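Local structure of CdnC (Chryseobacterium gregarium DSM 19109, 7MGV) at residues A[102-107]-A[111-116]; A[123-128]-A[137-142]; A[40-45]-A[330-335]. The protein installs single and bicyclic omega-ester macrocycles in a multicore, ribosomally synthesised precursor peptide, acting as an ATP-grasp ligase of graspetide biosynthesis. All blocks are in the same frame, centred on the assembly; numbering follows the deposited sequence.

Overall arrangement
Following the chain from its N terminus, contact 3 opens first, on helix 35-46 beside the parallel sheet, and closes last, when residues 330-335 lead into helix 332-341; its long loop encloses the other two contacts. Within that loop they follow in series without crossing. Contact 1 closes a tight turn between the short helix 104-107 and the start of helix 110-130. Contact 2 folds helix 139-145 back onto the later part of that same long helix; the centres of contacts 1 and 2 lie about 21 Å apart. Contacts 1 and 2 thus share helix 110-130, and both touch the second subunit, while contact 3 ties the MvdD pre-ATP-grasp region to the C-terminal part of the chain.

Contact 1. Residues A[102-107]-A[111-116]; sequences HGIKEE and KFYGAA
Tyr113 reaches from the first turns of helix 110-130 to the short helical segment 104-107, where Lys105 and Ile104 receive its ring. With CG anti to the backbone N (chi1 -179°), the tyrosine swings its ring away from its own helix and against the backbone of Lys105, bringing Tyr113 CE1 to 3.4 Å from Lys105 CA. The lysine also starts with CG anti to its N (chi1 -164°) and runs across the ring at about a right angle. Its aliphatic part makes a CH-pi contact: Lys105 CG sits 3.9 Å from the centroid of the Tyr113 ring, 18° off the normal and shifted toward the rim. The Lys105 chain is straight as far as CE and bends at its last torsion, which brings Lys105 NZ to 4.0 Å from Tyr113 CE2. Ile104 adds a looser apolar touch through its methyl branch, Ile104 CG2 lying 4.2 Å from Tyr113 CE1; Ile104 also packs on Pro59 and Leu60 of its own chain and on Tyr221 of the second subunit. No hydrogen bond joins the two segments; packing on the tyrosine makes the contact. Helix 104-107 is itself only weakly bonded. Nearby, Lys111 forms a salt bridge with Glu196 of the second subunit, and Phe112 packs on an apolar side chain of the bound peptide. The result is a short helical turn packed against the start of helix 110-130 in the MvdD pre-ATP-grasp region, set where the subunit interface and the bound peptide meet.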
ATOM      1  N   HIS A 102      -0.645  11.128 -17.062  1.00 49.70           N
ATOM      2  CA  HIS A 102      -1.583  11.855 -17.903  1.00 49.41           C
ATOM      3  C   HIS A 102      -1.092  11.865 -19.345  1.00 53.76           C
ATOM      4  O   HIS A 102       0.067  12.196 -19.617  1.00 46.54           O
ATOM      5  CB  HIS A 102      -1.767  13.282 -17.393  1.00 52.06           C
ATOM      6  CG  HIS A 102      -2.828  14.049 -18.122  1.00 59.97           C
ATOM      7  ND1 HIS A 102      -2.551  14.858 -19.203  1.00 64.12           N
ATOM      8  CD2 HIS A 102      -4.166  14.124 -17.928  1.00 56.60           C
ATOM      9  CE1 HIS A 102      -3.673  15.401 -19.641  1.00 60.75           C
ATOM     10  NE2 HIS A 102      -4.668  14.970 -18.886  1.00 57.60           N
ATOM     11  N   GLY A 103      -1.976  11.492 -20.270  1.00 53.45           N
ATOM     12  CA  GLY A 103      -1.653  11.449 -21.676  1.00 60.59           C
ATOM     13  C   GLY A 103      -1.189  10.101 -22.186  1.00 58.77           C
ATOM     14  O   GLY A 103      -1.148   9.899 -23.405  1.00 69.11           O
ATOM     15  N   ILE A 104      -0.841   9.171 -21.292  1.00 52.62           N
ATOM     16  CA  ILE A 104      -0.357   7.862 -21.720  1.00 55.28           C
ATOM     17  C   ILE A 104      -1.451   7.086 -22.440  1.00 47.51           C
ATOM     18  O   ILE A 104      -1.169   6.294 -23.348  1.00 47.85           O
ATOM     19  CB  ILE A 104       0.193   7.082 -20.507  1.00 43.75           C
ATOM     20  CG1 ILE A 104       1.395   7.814 -19.909  1.00 48.32           C
ATOM     21  CG2 ILE A 104       0.586   5.664 -20.894  1.00 36.86           C
ATOM     22  CD1 ILE A 104       2.640   7.732 -20.762  1.00 54.02           C
ATOM     23  N   LYS A 105      -2.714   7.309 -22.067  1.00 47.07           N
ATOM     24  CA  LYS A 105      -3.810   6.567 -22.683  1.00 53.26           C
ATOM     25  C   LYS A 105      -3.912   6.863 -24.175  1.00 53.84           C
ATOM     26  O   LYS A 105      -4.173   5.959 -24.977  1.00 55.39           O
ATOM     27  CB  LYS A 105      -5.126   6.894 -21.976  1.00 37.73           C
ATOM     28  CG  LYS A 105      -6.250   5.912 -22.272  1.00 46.26           C
ATOM     29  CD  LYS A 105      -7.503   6.248 -21.479  1.00 48.08           C
ATOM     30  CE  LYS A 105      -8.690   5.415 -21.942  1.00 60.96           C
ATOM     31  NZ  LYS A 105      -8.478   3.958 -21.717  1.00 61.32           N
ATOM     32  N   GLU A 106      -3.701   8.120 -24.566  1.00 53.98           N
ATOM     33  CA  GLU A 106      -3.787   8.494 -25.971  1.00 63.08           C
ATOM     34  C   GLU A 106      -2.576   8.047 -26.779  1.00 66.58           C
ATOM     35  O   GLU A 106      -2.683   7.910 -28.002  1.00 74.70           O
ATOM     36  CB  GLU A 106      -3.952  10.010 -26.100  1.00 60.76           C
ATOM     37  CG  GLU A 106      -5.333  10.450 -26.556  1.00 71.05           C
ATOM     38  CD  GLU A 106      -5.573  11.933 -26.341  1.00 87.61           C
ATOM     39  OE1 GLU A 106      -4.595  12.708 -26.393  1.00 96.57           O
ATOM     40  OE2 GLU A 106      -6.739  12.321 -26.117  1.00 74.24           O
ATOM     41  N   GLU A 107      -1.434   7.813 -26.131  1.00 57.95           N
ATOM     42  CA  GLU A 107      -0.203   7.500 -26.847  1.00 51.56           C
ATOM     43  C   GLU A 107      -0.001   6.009 -27.080  1.00 59.41           C
ATOM     44  O   GLU A 107       0.607   5.629 -28.087  1.00 64.86           O
ATOM     45  CB  GLU A 107       1.004   8.056 -26.085  1.00 50.56           C
ATOM     46  CG  GLU A 107       0.974   9.561 -25.875  1.00 59.08           C
ATOM     47  CD  GLU A 107       1.406  10.334 -27.107  1.00 63.06           C
ATOM     48  OE1 GLU A 107       1.832   9.699 -28.094  1.00 53.82           O
ATOM     49  OE2 GLU A 107       1.322  11.580 -27.085  1.00 68.33           O
ATOM     50  N   LYS A 111      -3.904  -2.618 -25.629  1.00 54.03           N
ATOM     51  CA  LYS A 111      -3.404  -3.849 -25.024  1.00 58.08           C
ATOM     52  C   LYS A 111      -2.255  -3.603 -24.052  1.00 54.45           C
ATOM     53  O   LYS A 111      -2.006  -4.447 -23.185  1.00 61.79           O
ATOM     54  CB  LYS A 111      -2.969  -4.829 -26.114  1.00 60.07           C
ATOM     55  CG  LYS A 111      -1.751  -4.378 -26.897  1.00 63.97           C
ATOM     56  CD  LYS A 111      -1.109  -5.524 -27.661  1.00 60.46           C
ATOM     57  CE  LYS A 111      -1.794  -5.748 -28.996  1.00 58.27           C
ATOM     58  NZ  LYS A 111      -0.917  -6.491 -29.942  1.00 54.47           N
ATOM     59  N   PHE A 112      -1.558  -2.471 -24.163  1.00 51.95           N
ATOM     60  CA  PHE A 112      -0.411  -2.182 -23.310  1.00 55.47           C
ATOM     61  C   PHE A 112      -0.727  -1.232 -22.162  1.00 49.63           C
ATOM     62  O   PHE A 112       0.140  -1.018 -21.309  1.00 48.65           O
ATOM     63  CB  PHE A 112       0.730  -1.575 -24.136  1.00 50.28           C
ATOM     64  CG  PHE A 112       1.264  -2.484 -25.202  1.00 57.56           C
ATOM     65  CD1 PHE A 112       2.087  -3.548 -24.878  1.00 59.43           C
ATOM     66  CD2 PHE A 112       0.958  -2.259 -26.533  1.00 62.76           C
ATOM     67  CE1 PHE A 112       2.584  -4.380 -25.861  1.00 64.62           C
ATOM     68  CE2 PHE A 112       1.450  -3.089 -27.520  1.00 64.32           C
ATOM     69  CZ  PHE A 112       2.266  -4.150 -27.185  1.00 62.16           C
ATOM     70  N   TYR A 113      -1.933  -0.665 -22.118  1.00 47.31           N
ATOM     71  CA  TYR A 113      -2.191   0.476 -21.243  1.00 47.64           C
ATOM     72  C   TYR A 113      -2.152   0.080 -19.771  1.00 38.42           C
ATOM     73  O   TYR A 113      -1.507   0.754 -18.957  1.00 46.12           O
ATOM     74  CB  TYR A 113      -3.537   1.106 -21.599  1.00 39.88           C
ATOM     75  CG  TYR A 113      -3.886   2.315 -20.767  1.00 39.46           C
ATOM     76  CD1 TYR A 113      -3.038   3.412 -20.710  1.00 36.06           C
ATOM     77  CD2 TYR A 113      -5.065   2.362 -20.041  1.00 47.84           C
ATOM     78  CE1 TYR A 113      -3.357   4.520 -19.949  1.00 43.91           C
ATOM     79  CE2 TYR A 113      -5.394   3.464 -19.279  1.00 48.26           C
ATOM     80  CZ  TYR A 113      -4.538   4.541 -19.237  1.00 48.04           C
ATOM     81  OH  TYR A 113      -4.859   5.641 -18.479  1.00 53.15           O
ATOM     82  N   GLY A 114      -2.848  -0.997 -19.406  1.00 37.46           N
ATOM     83  CA  GLY A 114      -2.877  -1.403 -18.009  1.00 44.21           C
ATOM     84  C   GLY A 114      -1.503  -1.759 -17.478  1.00 41.39           C
ATOM     85  O   GLY A 114      -1.098  -1.308 -16.402  1.00 44.70           O
ATOM     86  N   ALA A 115      -0.758  -2.567 -18.235  1.00 39.80           N
ATOM     87  CA  ALA A 115       0.583  -2.958 -17.813  1.00 43.18           C
ATOM     88  C   ALA A 115       1.515  -1.756 -17.742  1.00 41.76           C
ATOM     89  O   ALA A 115       2.331  -1.649 -16.817  1.00 46.56           O
ATOM     90  CB  ALA A 115       1.144  -4.014 -18.763  1.00 41.26           C
ATOM     91  N   ALA A 116       1.412  -0.837 -18.707  1.00 41.71           N
ATOM     92  CA  ALA A 116       2.292   0.323 -18.706  1.00 47.76           C
ATOM     93  C   ALA A 116       2.001   1.234 -17.522  1.00 41.02           C
ATOM     94  O   ALA A 116       2.930   1.730 -16.876  1.00 44.64           O
ATOM     95  CB  ALA A 116       2.154   1.088 -20.021  1.00 48.18           C
TER

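Contact 2. Residues A[123-128]-A[137-142]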
ATOM      1  N   THR A 123       7.226   2.099 -10.555  1.00 46.28           N
ATOM      2  CA  THR A 123       8.526   2.761 -10.605  1.00 41.53           C
ATOM      3  C   THR A 123       8.522   4.035  -9.769  1.00 38.21           C
ATOM      4  O   THR A 123       9.437   4.275  -8.968  1.00 45.25           O
ATOM      5  CB  THR A 123       8.895   3.071 -12.059  1.00 46.09           C
ATOM      6  OG1 THR A 123       9.144   1.848 -12.761  1.00 44.40           O
ATOM      7  CG2 THR A 123      10.134   3.952 -12.126  1.00 44.37           C
ATOM      8  N   LEU A 124       7.478   4.851  -9.920  1.00 34.84           N
ATOM      9  CA  LEU A 124       7.448   6.128  -9.213  1.00 35.73           C
ATOM     10  C   LEU A 124       7.244   5.934  -7.712  1.00 39.50           C
ATOM     11  O   LEU A 124       7.947   6.545  -6.894  1.00 41.08           O
ATOM     12  CB  LEU A 124       6.356   7.016  -9.798  1.00 38.31           C
ATOM     13  CG  LEU A 124       6.170   8.338  -9.067  1.00 43.15           C
ATOM     14  CD1 LEU A 124       6.957   9.449  -9.743  1.00 46.75           C
ATOM     15  CD2 LEU A 124       4.700   8.651  -9.019  1.00 36.85           C
ATOM     16  N   PHE A 125       6.279   5.093  -7.326  1.00 40.37           N
ATOM     17  CA  PHE A 125       6.079   4.795  -5.912  1.00 39.66           C
ATOM     18  C   PHE A 125       7.309   4.131  -5.305  1.00 36.02           C
ATOM     19  O   PHE A 125       7.609   4.346  -4.127  1.00 39.71           O
ATOM     20  CB  PHE A 125       4.850   3.902  -5.726  1.00 36.17           C
ATOM     21  CG  PHE A 125       3.537   4.626  -5.874  1.00 38.17           C
ATOM     22  CD1 PHE A 125       3.496   5.962  -6.243  1.00 35.09           C
ATOM     23  CD2 PHE A 125       2.342   3.964  -5.645  1.00 43.00           C
ATOM     24  CE1 PHE A 125       2.288   6.621  -6.381  1.00 32.89           C
ATOM     25  CE2 PHE A 125       1.130   4.618  -5.781  1.00 40.32           C
ATOM     26  CZ  PHE A 125       1.104   5.948  -6.150  1.00 43.33           C
ATOM     27  N   GLY A 126       8.045   3.343  -6.091  1.00 29.35           N
ATOM     28  CA  GLY A 126       9.251   2.725  -5.575  1.00 39.02           C
ATOM     29  C   GLY A 126      10.351   3.734  -5.329  1.00 44.62           C
ATOM     30  O   GLY A 126      11.070   3.649  -4.328  1.00 40.58           O
ATOM     31  N   PHE A 127      10.508   4.699  -6.240  1.00 34.32           N
ATOM     32  CA  PHE A 127      11.420   5.804  -5.970  1.00 38.81           C
ATOM     33  C   PHE A 127      11.021   6.530  -4.691  1.00 36.64           C
ATOM     34  O   PHE A 127      11.862   6.787  -3.822  1.00 38.07           O
ATOM     35  CB  PHE A 127      11.453   6.783  -7.141  1.00 40.54           C
ATOM     36  CG  PHE A 127      12.038   8.120  -6.781  1.00 43.12           C
ATOM     37  CD1 PHE A 127      13.352   8.221  -6.348  1.00 45.23           C
ATOM     38  CD2 PHE A 127      11.271   9.271  -6.848  1.00 47.85           C
ATOM     39  CE1 PHE A 127      13.892   9.446  -6.003  1.00 33.85           C
ATOM     40  CE2 PHE A 127      11.807  10.500  -6.504  1.00 52.07           C
ATOM     41  CZ  PHE A 127      13.120  10.587  -6.082  1.00 40.26           C
ATOM     42  N   LEU A 128       9.733   6.860  -4.557  1.00 38.10           N
ATOM     43  CA  LEU A 128       9.280   7.603  -3.382  1.00 32.66           C
ATOM     44  C   LEU A 128       9.513   6.815  -2.096  1.00 31.93           C
ATOM     45  O   LEU A 128       9.814   7.400  -1.049  1.00 37.01           O
ATOM     46  CB  LEU A 128       7.805   7.975  -3.533  1.00 41.07           C
ATOM     47  CG  LEU A 128       7.516   9.000  -4.633  1.00 44.66           C
ATOM     48  CD1 LEU A 128       6.025   9.263  -4.762  1.00 35.35           C
ATOM     49  CD2 LEU A 128       8.268  10.294  -4.365  1.00 42.85           C
ATOM     50  N   GLY A 137       5.051  11.746   4.305  1.00 38.14           N
ATOM     51  CA  GLY A 137       4.229  10.977   3.394  1.00 40.94           C
ATOM     52  C   GLY A 137       5.038   9.981   2.589  1.00 43.13           C
ATOM     53  O   GLY A 137       6.097  10.320   2.054  1.00 41.02           O
ATOM     54  N   LYS A 138       4.554   8.743   2.506  1.00 36.71           N
ATOM     55  CA  LYS A 138       5.191   7.696   1.723  1.00 34.71           C
ATOM     56  C   LYS A 138       4.120   6.707   1.297  1.00 41.14           C
ATOM     57  O   LYS A 138       3.108   6.558   1.994  1.00 38.06           O
ATOM     58  CB  LYS A 138       6.300   6.986   2.515  1.00 39.76           C
ATOM     59  CG  LYS A 138       7.701   7.461   2.148  1.00 38.58           C
ATOM     60  CD  LYS A 138       8.777   6.715   2.914  1.00 42.92           C
ATOM     61  CE  LYS A 138      10.163   7.161   2.471  1.00 46.54           C
ATOM     62  NZ  LYS A 138      11.245   6.403   3.157  1.00 49.27           N
ATOM     63  N   PRO A 139       4.300   6.029   0.156  1.00 35.79           N
ATOM     64  CA  PRO A 139       3.229   5.150  -0.351  1.00 32.00           C
ATOM     65  C   PRO A 139       2.795   4.071   0.627  1.00 32.25           C
ATOM     66  O   PRO A 139       1.590   3.845   0.785  1.00 35.61           O
ATOM     67  CB  PRO A 139       3.849   4.550  -1.620  1.00 40.21           C
ATOM     68  CG  PRO A 139       4.857   5.555  -2.054  1.00 33.13           C
ATOM     69  CD  PRO A 139       5.423   6.136  -0.792  1.00 34.53           C
ATOM     70  N   SER A 140       3.737   3.392   1.284  1.00 28.66           N
ATOM     71  CA  SER A 140       3.355   2.343   2.226  1.00 30.99           C
ATOM     72  C   SER A 140       2.621   2.919   3.430  1.00 36.87           C
ATOM     73  O   SER A 140       1.694   2.293   3.960  1.00 30.92           O
ATOM     74  CB  SER A 140       4.588   1.560   2.674  1.00 32.39           C
ATOM     75  OG  SER A 140       5.472   2.387   3.410  1.00 32.05           O
ATOM     76  N   VAL A 141       3.011   4.115   3.871  1.00 34.04           N
ATOM     77  CA  VAL A 141       2.328   4.747   4.996  1.00 31.51           C
ATOM     78  C   VAL A 141       0.899   5.118   4.616  1.00 35.52           C
ATOM     79  O   VAL A 141      -0.047   4.876   5.380  1.00 36.80           O
ATOM     80  CB  VAL A 141       3.124   5.972   5.476  1.00 36.60           C
ATOM     81  CG1 VAL A 141       2.378   6.681   6.579  1.00 28.61           C
ATOM     82  CG2 VAL A 141       4.510   5.551   5.944  1.00 37.29           C
ATOM     83  N   TYR A 142       0.719   5.712   3.433  1.00 31.32           N
ATOM     84  CA  TYR A 142      -0.625   6.028   2.960  1.00 38.83           C
ATOM     85  C   TYR A 142      -1.460   4.765   2.796  1.00 30.83           C
ATOM     86  O   TYR A 142      -2.664   4.766   3.072  1.00 33.26           O
ATOM     87  CB  TYR A 142      -0.549   6.796   1.641  1.00 34.08           C
ATOM     88  CG  TYR A 142      -0.099   8.232   1.793  1.00 43.56           C
ATOM     89  CD1 TYR A 142      -0.572   9.021   2.832  1.00 50.54           C
ATOM     90  CD2 TYR A 142       0.799   8.798   0.897  1.00 41.67           C
ATOM     91  CE1 TYR A 142      -0.166  10.336   2.975  1.00 48.55           C
ATOM     92  CE2 TYR A 142       1.212  10.110   1.033  1.00 46.88           C
ATOM     93  CZ  TYR A 142       0.726  10.875   2.073  1.00 40.58           C
ATOM     94  OH  TYR A 142       1.136  12.180   2.212  1.00 49.94           O
TER
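Pro139, the first residue of helix 139-145, presents its ring to helix 110-130 and meets Phe125 and Leu128, residues one helical turn apart. Pro139 CG lies 3.7 Å from Phe125 O and 4.0 Å from Phe125 CB. The phenyl ring itself slants past the proline rather than stacking on it: chi1 of -75° sets Phe125 CG beside the backbone N, where CB and CG both meet Pro139 CG, and the ring also touches Tyr94 on strand 91-94. On the Leu128 side, Pro139 CD lies 4.1 Å from Leu128 CB, and Tyr94 packs on both of these residues as well. Lys138, at the N-cap position, takes a different course. Its extended chain passes alongside the carbonyl of Leu128, with Lys138 CE 3.5 Å from Leu128 O, and carries NZ to the backbone oxygens of Glu129 and Ile131, which both accept hydrogen bonds from it. In return, Glu129 OE2 accepts a bond from Ser140 N in the first turn of the second helix. No hydrogen bond crosses between the segments; carbon atoms pack on carbon and on carbonyl oxygens. The polar grip comes just beyond, where an ammonium group meets carbonyls at a helix C terminus, probably a favourable pairing of charge and helix dipole.

Contact 3. Residues A[40-45]-A[330-335]; sequences TEYIDK and ENRISK
Tyr42 projects from helix 35-46, the helix of the beta-alpha-beta crossover between parallel strands 22-28 and 48-54, onto the start of helix 332-341, so the contact joins the pre-ATP-grasp region to the C-terminal part of the chain. Packing comes first. With CG anti to the carbonyl carbon (chi1 -78°), the tyrosine ring lies against the first turn of the second helix, Tyr42 CD2 being 3.5 Å from Lys335 N. The Lys335 side chain crosses one face of the ring at about a right angle, in a CH-pi contact that places Lys335 CD 4.0 Å from the Tyr42 centroid and only 10° off the normal. Lys335 CB meets the same ring, 3.8 Å from Tyr42 CD2, while NZ continues to a salt bridge with Asp339. Farther along the ring, Tyr42 CE2 approaches Asn331 O at 3.5 Å.

Hydrogen bonding makes up the second group. Asp325 holds the start of the second helix, accepting bonds from Asn331 ND2, Ser334 OG and Ile333 N. Glu330 and Asn331 both have left-handed backbone angles, a sharp turn before the helix. Arg332 doubles back through its bends, its NE bonded to Glu329 O and one guanidinium face set against Lys335 CB; Arg332 NH2 adds a weak bond to Glu330 O at 3.4 Å. That same carbonyl oxygen lies in the plane of the tyrosine ring, at its edge, and accepts a hydrogen bond from across the contact: Tyr42 OH donates to Glu330 O over 2.6 Å, with a C=O...O angle of 145°.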
ATOM      1  N   THR A  40       5.741  26.993  -0.145  1.00 50.74           N
ATOM      2  CA  THR A  40       6.968  27.272  -0.885  1.00 56.07           C
ATOM      3  C   THR A  40       7.543  28.631  -0.508  1.00 58.58           C
ATOM      4  O   THR A  40       8.763  28.781  -0.389  1.00 61.01           O
ATOM      5  CB  THR A  40       6.697  27.197  -2.390  1.00 59.28           C
ATOM      6  OG1 THR A  40       6.318  25.861  -2.744  1.00 59.80           O
ATOM      7  CG2 THR A  40       7.934  27.593  -3.184  1.00 53.35           C
ATOM      8  N   GLU A  41       6.682  29.632  -0.311  1.00 50.97           N
ATOM      9  CA  GLU A  41       7.157  30.946   0.116  1.00 61.32           C
ATOM     10  C   GLU A  41       7.847  30.866   1.474  1.00 61.85           C
ATOM     11  O   GLU A  41       8.929  31.435   1.675  1.00 59.87           O
ATOM     12  CB  GLU A  41       5.989  31.933   0.163  1.00 55.45           C
ATOM     13  CG  GLU A  41       6.195  33.090   1.131  1.00 68.13           C
ATOM     14  CD  GLU A  41       4.977  33.984   1.247  1.00 70.85           C
ATOM     15  OE1 GLU A  41       4.080  33.890   0.384  1.00 71.19           O
ATOM     16  OE2 GLU A  41       4.915  34.781   2.206  1.00 68.36           O
ATOM     17  N   TYR A  42       7.231  30.155   2.421  1.00 56.72           N
ATOM     18  CA  TYR A  42       7.816  30.056   3.751  1.00 56.73           C
ATOM     19  C   TYR A  42       9.078  29.199   3.750  1.00 55.61           C
ATOM     20  O   TYR A  42       9.983  29.432   4.560  1.00 58.35           O
ATOM     21  CB  TYR A  42       6.785  29.513   4.737  1.00 56.33           C
ATOM     22  CG  TYR A  42       5.782  30.550   5.188  1.00 51.15           C
ATOM     23  CD1 TYR A  42       6.182  31.849   5.475  1.00 57.65           C
ATOM     24  CD2 TYR A  42       4.438  30.233   5.325  1.00 52.42           C
ATOM     25  CE1 TYR A  42       5.271  32.802   5.888  1.00 58.38           C
ATOM     26  CE2 TYR A  42       3.519  31.180   5.737  1.00 58.30           C
ATOM     27  CZ  TYR A  42       3.942  32.462   6.017  1.00 64.20           C
ATOM     28  OH  TYR A  42       3.031  33.407   6.427  1.00 67.21           O
ATOM     29  N   ILE A  43       9.171  28.223   2.841  1.00 54.79           N
ATOM     30  CA  ILE A  43      10.412  27.464   2.705  1.00 56.05           C
ATOM     31  C   ILE A  43      11.507  28.343   2.113  1.00 60.19           C
ATOM     32  O   ILE A  43      12.670  28.276   2.530  1.00 62.31           O
ATOM     33  CB  ILE A  43      10.181  26.198   1.859  1.00 57.24           C
ATOM     34  CG1 ILE A  43       9.330  25.184   2.626  1.00 56.84           C
ATOM     35  CG2 ILE A  43      11.509  25.564   1.471  1.00 51.06           C
ATOM     36  CD1 ILE A  43       8.910  23.988   1.797  1.00 52.36           C
ATOM     37  N   ASP A  44      11.154  29.180   1.132  1.00 65.05           N
ATOM     38  CA  ASP A  44      12.116  30.112   0.552  1.00 55.83           C
ATOM     39  C   ASP A  44      12.671  31.049   1.615  1.00 62.55           C
ATOM     40  O   ASP A  44      13.884  31.283   1.687  1.00 60.39           O
ATOM     41  CB  ASP A  44      11.461  30.910  -0.577  1.00 50.43           C
ATOM     42  CG  ASP A  44      11.281  30.094  -1.841  1.00 71.76           C
ATOM     43  OD1 ASP A  44      11.708  28.922  -1.860  1.00 70.72           O
ATOM     44  OD2 ASP A  44      10.713  30.628  -2.818  1.00 69.71           O
ATOM     45  N   LYS A  45      11.786  31.592   2.455  1.00 54.39           N
ATOM     46  CA  LYS A  45      12.249  32.438   3.550  1.00 62.77           C
ATOM     47  C   LYS A  45      13.102  31.633   4.533  1.00 66.58           C
ATOM     48  O   LYS A  45      14.127  32.122   5.026  1.00 75.43           O
ATOM     49  CB  LYS A  45      11.044  33.085   4.242  1.00 63.98           C
ATOM     50  CG  LYS A  45      11.252  34.544   4.682  1.00 87.42           C
ATOM     51  CD  LYS A  45      12.530  34.679   5.505  1.00 86.68           C
ATOM     52  CE  LYS A  45      12.547  35.873   6.432  1.00 72.69           C
ATOM     53  NZ  LYS A  45      13.876  35.959   7.096  1.00 69.11           N
ATOM     54  N   GLU A 330      -2.173  34.698   8.330  1.00 78.51           N
ATOM     55  CA  GLU A 330      -1.005  34.559   7.457  1.00 82.74           C
ATOM     56  C   GLU A 330      -0.547  33.105   7.347  1.00 80.78           C
ATOM     57  O   GLU A 330       0.650  32.808   7.375  1.00 77.68           O
ATOM     58  CB  GLU A 330       0.142  35.461   7.919  1.00 80.54           C
ATOM     59  CG  GLU A 330      -0.212  36.940   7.951  1.00 88.58           C
ATOM     60  CD  GLU A 330       0.367  37.707   6.777  1.00 97.98           C
ATOM     61  OE1 GLU A 330      -0.213  37.631   5.672  1.00 95.66           O
ATOM     62  OE2 GLU A 330       1.398  38.387   6.958  1.00108.21           O
ATOM     63  N   ASN A 331      -1.514  32.191   7.225  1.00 71.78           N
ATOM     64  CA  ASN A 331      -1.275  30.797   6.849  1.00 66.92           C
ATOM     65  C   ASN A 331      -0.317  30.108   7.828  1.00 63.56           C
ATOM     66  O   ASN A 331       0.807  29.731   7.494  1.00 59.23           O
ATOM     67  CB  ASN A 331      -0.754  30.715   5.410  1.00 70.09           C
ATOM     68  CG  ASN A 331      -1.537  31.597   4.460  1.00 71.23           C
ATOM     69  OD1 ASN A 331      -1.137  32.725   4.171  1.00 72.98           O
ATOM     70  ND2 ASN A 331      -2.662  31.089   3.973  1.00 70.21           N
ATOM     71  N   ARG A 332      -0.805  29.955   9.062  1.00 58.59           N
ATOM     72  CA  ARG A 332       0.009  29.339  10.104  1.00 59.33           C
ATOM     73  C   ARG A 332       0.271  27.860   9.835  1.00 57.70           C
ATOM     74  O   ARG A 332       1.337  27.351  10.196  1.00 49.95           O
ATOM     75  CB  ARG A 332      -0.655  29.522  11.469  1.00 51.97           C
ATOM     76  CG  ARG A 332      -0.526  30.930  12.036  1.00 56.53           C
ATOM     77  CD  ARG A 332       0.933  31.348  12.171  1.00 64.78           C
ATOM     78  NE  ARG A 332       1.380  32.164  11.044  1.00 67.43           N
ATOM     79  CZ  ARG A 332       2.638  32.545  10.847  1.00 66.99           C
ATOM     80  NH1 ARG A 332       3.584  32.186  11.705  1.00 64.69           N
ATOM     81  NH2 ARG A 332       2.950  33.285   9.793  1.00 70.53           N
ATOM     82  N   ILE A 333      -0.675  27.153   9.211  1.00 57.50           N
ATOM     83  CA  ILE A 333      -0.456  25.738   8.913  1.00 54.40           C
ATOM     84  C   ILE A 333       0.604  25.580   7.828  1.00 49.91           C
ATOM     85  O   ILE A 333       1.434  24.662   7.879  1.00 50.48           O
ATOM     86  CB  ILE A 333      -1.779  25.058   8.517  1.00 49.53           C
ATOM     87  CG1 ILE A 333      -2.837  25.274   9.599  1.00 47.25           C
ATOM     88  CG2 ILE A 333      -1.565  23.571   8.275  1.00 45.50           C
ATOM     89  CD1 ILE A 333      -4.184  24.669   9.264  1.00 42.19           C
ATOM     90  N   SER A 334       0.595  26.467   6.830  1.00 46.55           N
ATOM     91  CA  SER A 334       1.637  26.437   5.810  1.00 50.33           C
ATOM     92  C   SER A 334       3.004  26.719   6.420  1.00 48.43           C
ATOM     93  O   SER A 334       4.000  26.082   6.056  1.00 51.90           O
ATOM     94  CB  SER A 334       1.320  27.442   4.704  1.00 52.08           C
ATOM     95  OG  SER A 334       0.088  27.136   4.076  1.00 54.49           O
ATOM     96  N   LYS A 335       3.068  27.667   7.357  1.00 46.00           N
ATOM     97  CA  LYS A 335       4.318  27.935   8.058  1.00 50.82           C
ATOM     98  C   LYS A 335       4.757  26.726   8.874  1.00 44.68           C
ATOM     99  O   LYS A 335       5.949  26.408   8.941  1.00 46.25           O
ATOM    100  CB  LYS A 335       4.161  29.158   8.960  1.00 57.09           C
ATOM    101  CG  LYS A 335       5.387  29.482   9.796  1.00 58.96           C
ATOM    102  CD  LYS A 335       6.115  30.701   9.256  1.00 64.28           C
ATOM    103  CE  LYS A 335       7.466  30.882   9.928  1.00 71.22           C
ATOM    104  NZ  LYS A 335       8.387  29.756   9.619  1.00 64.78           N
TER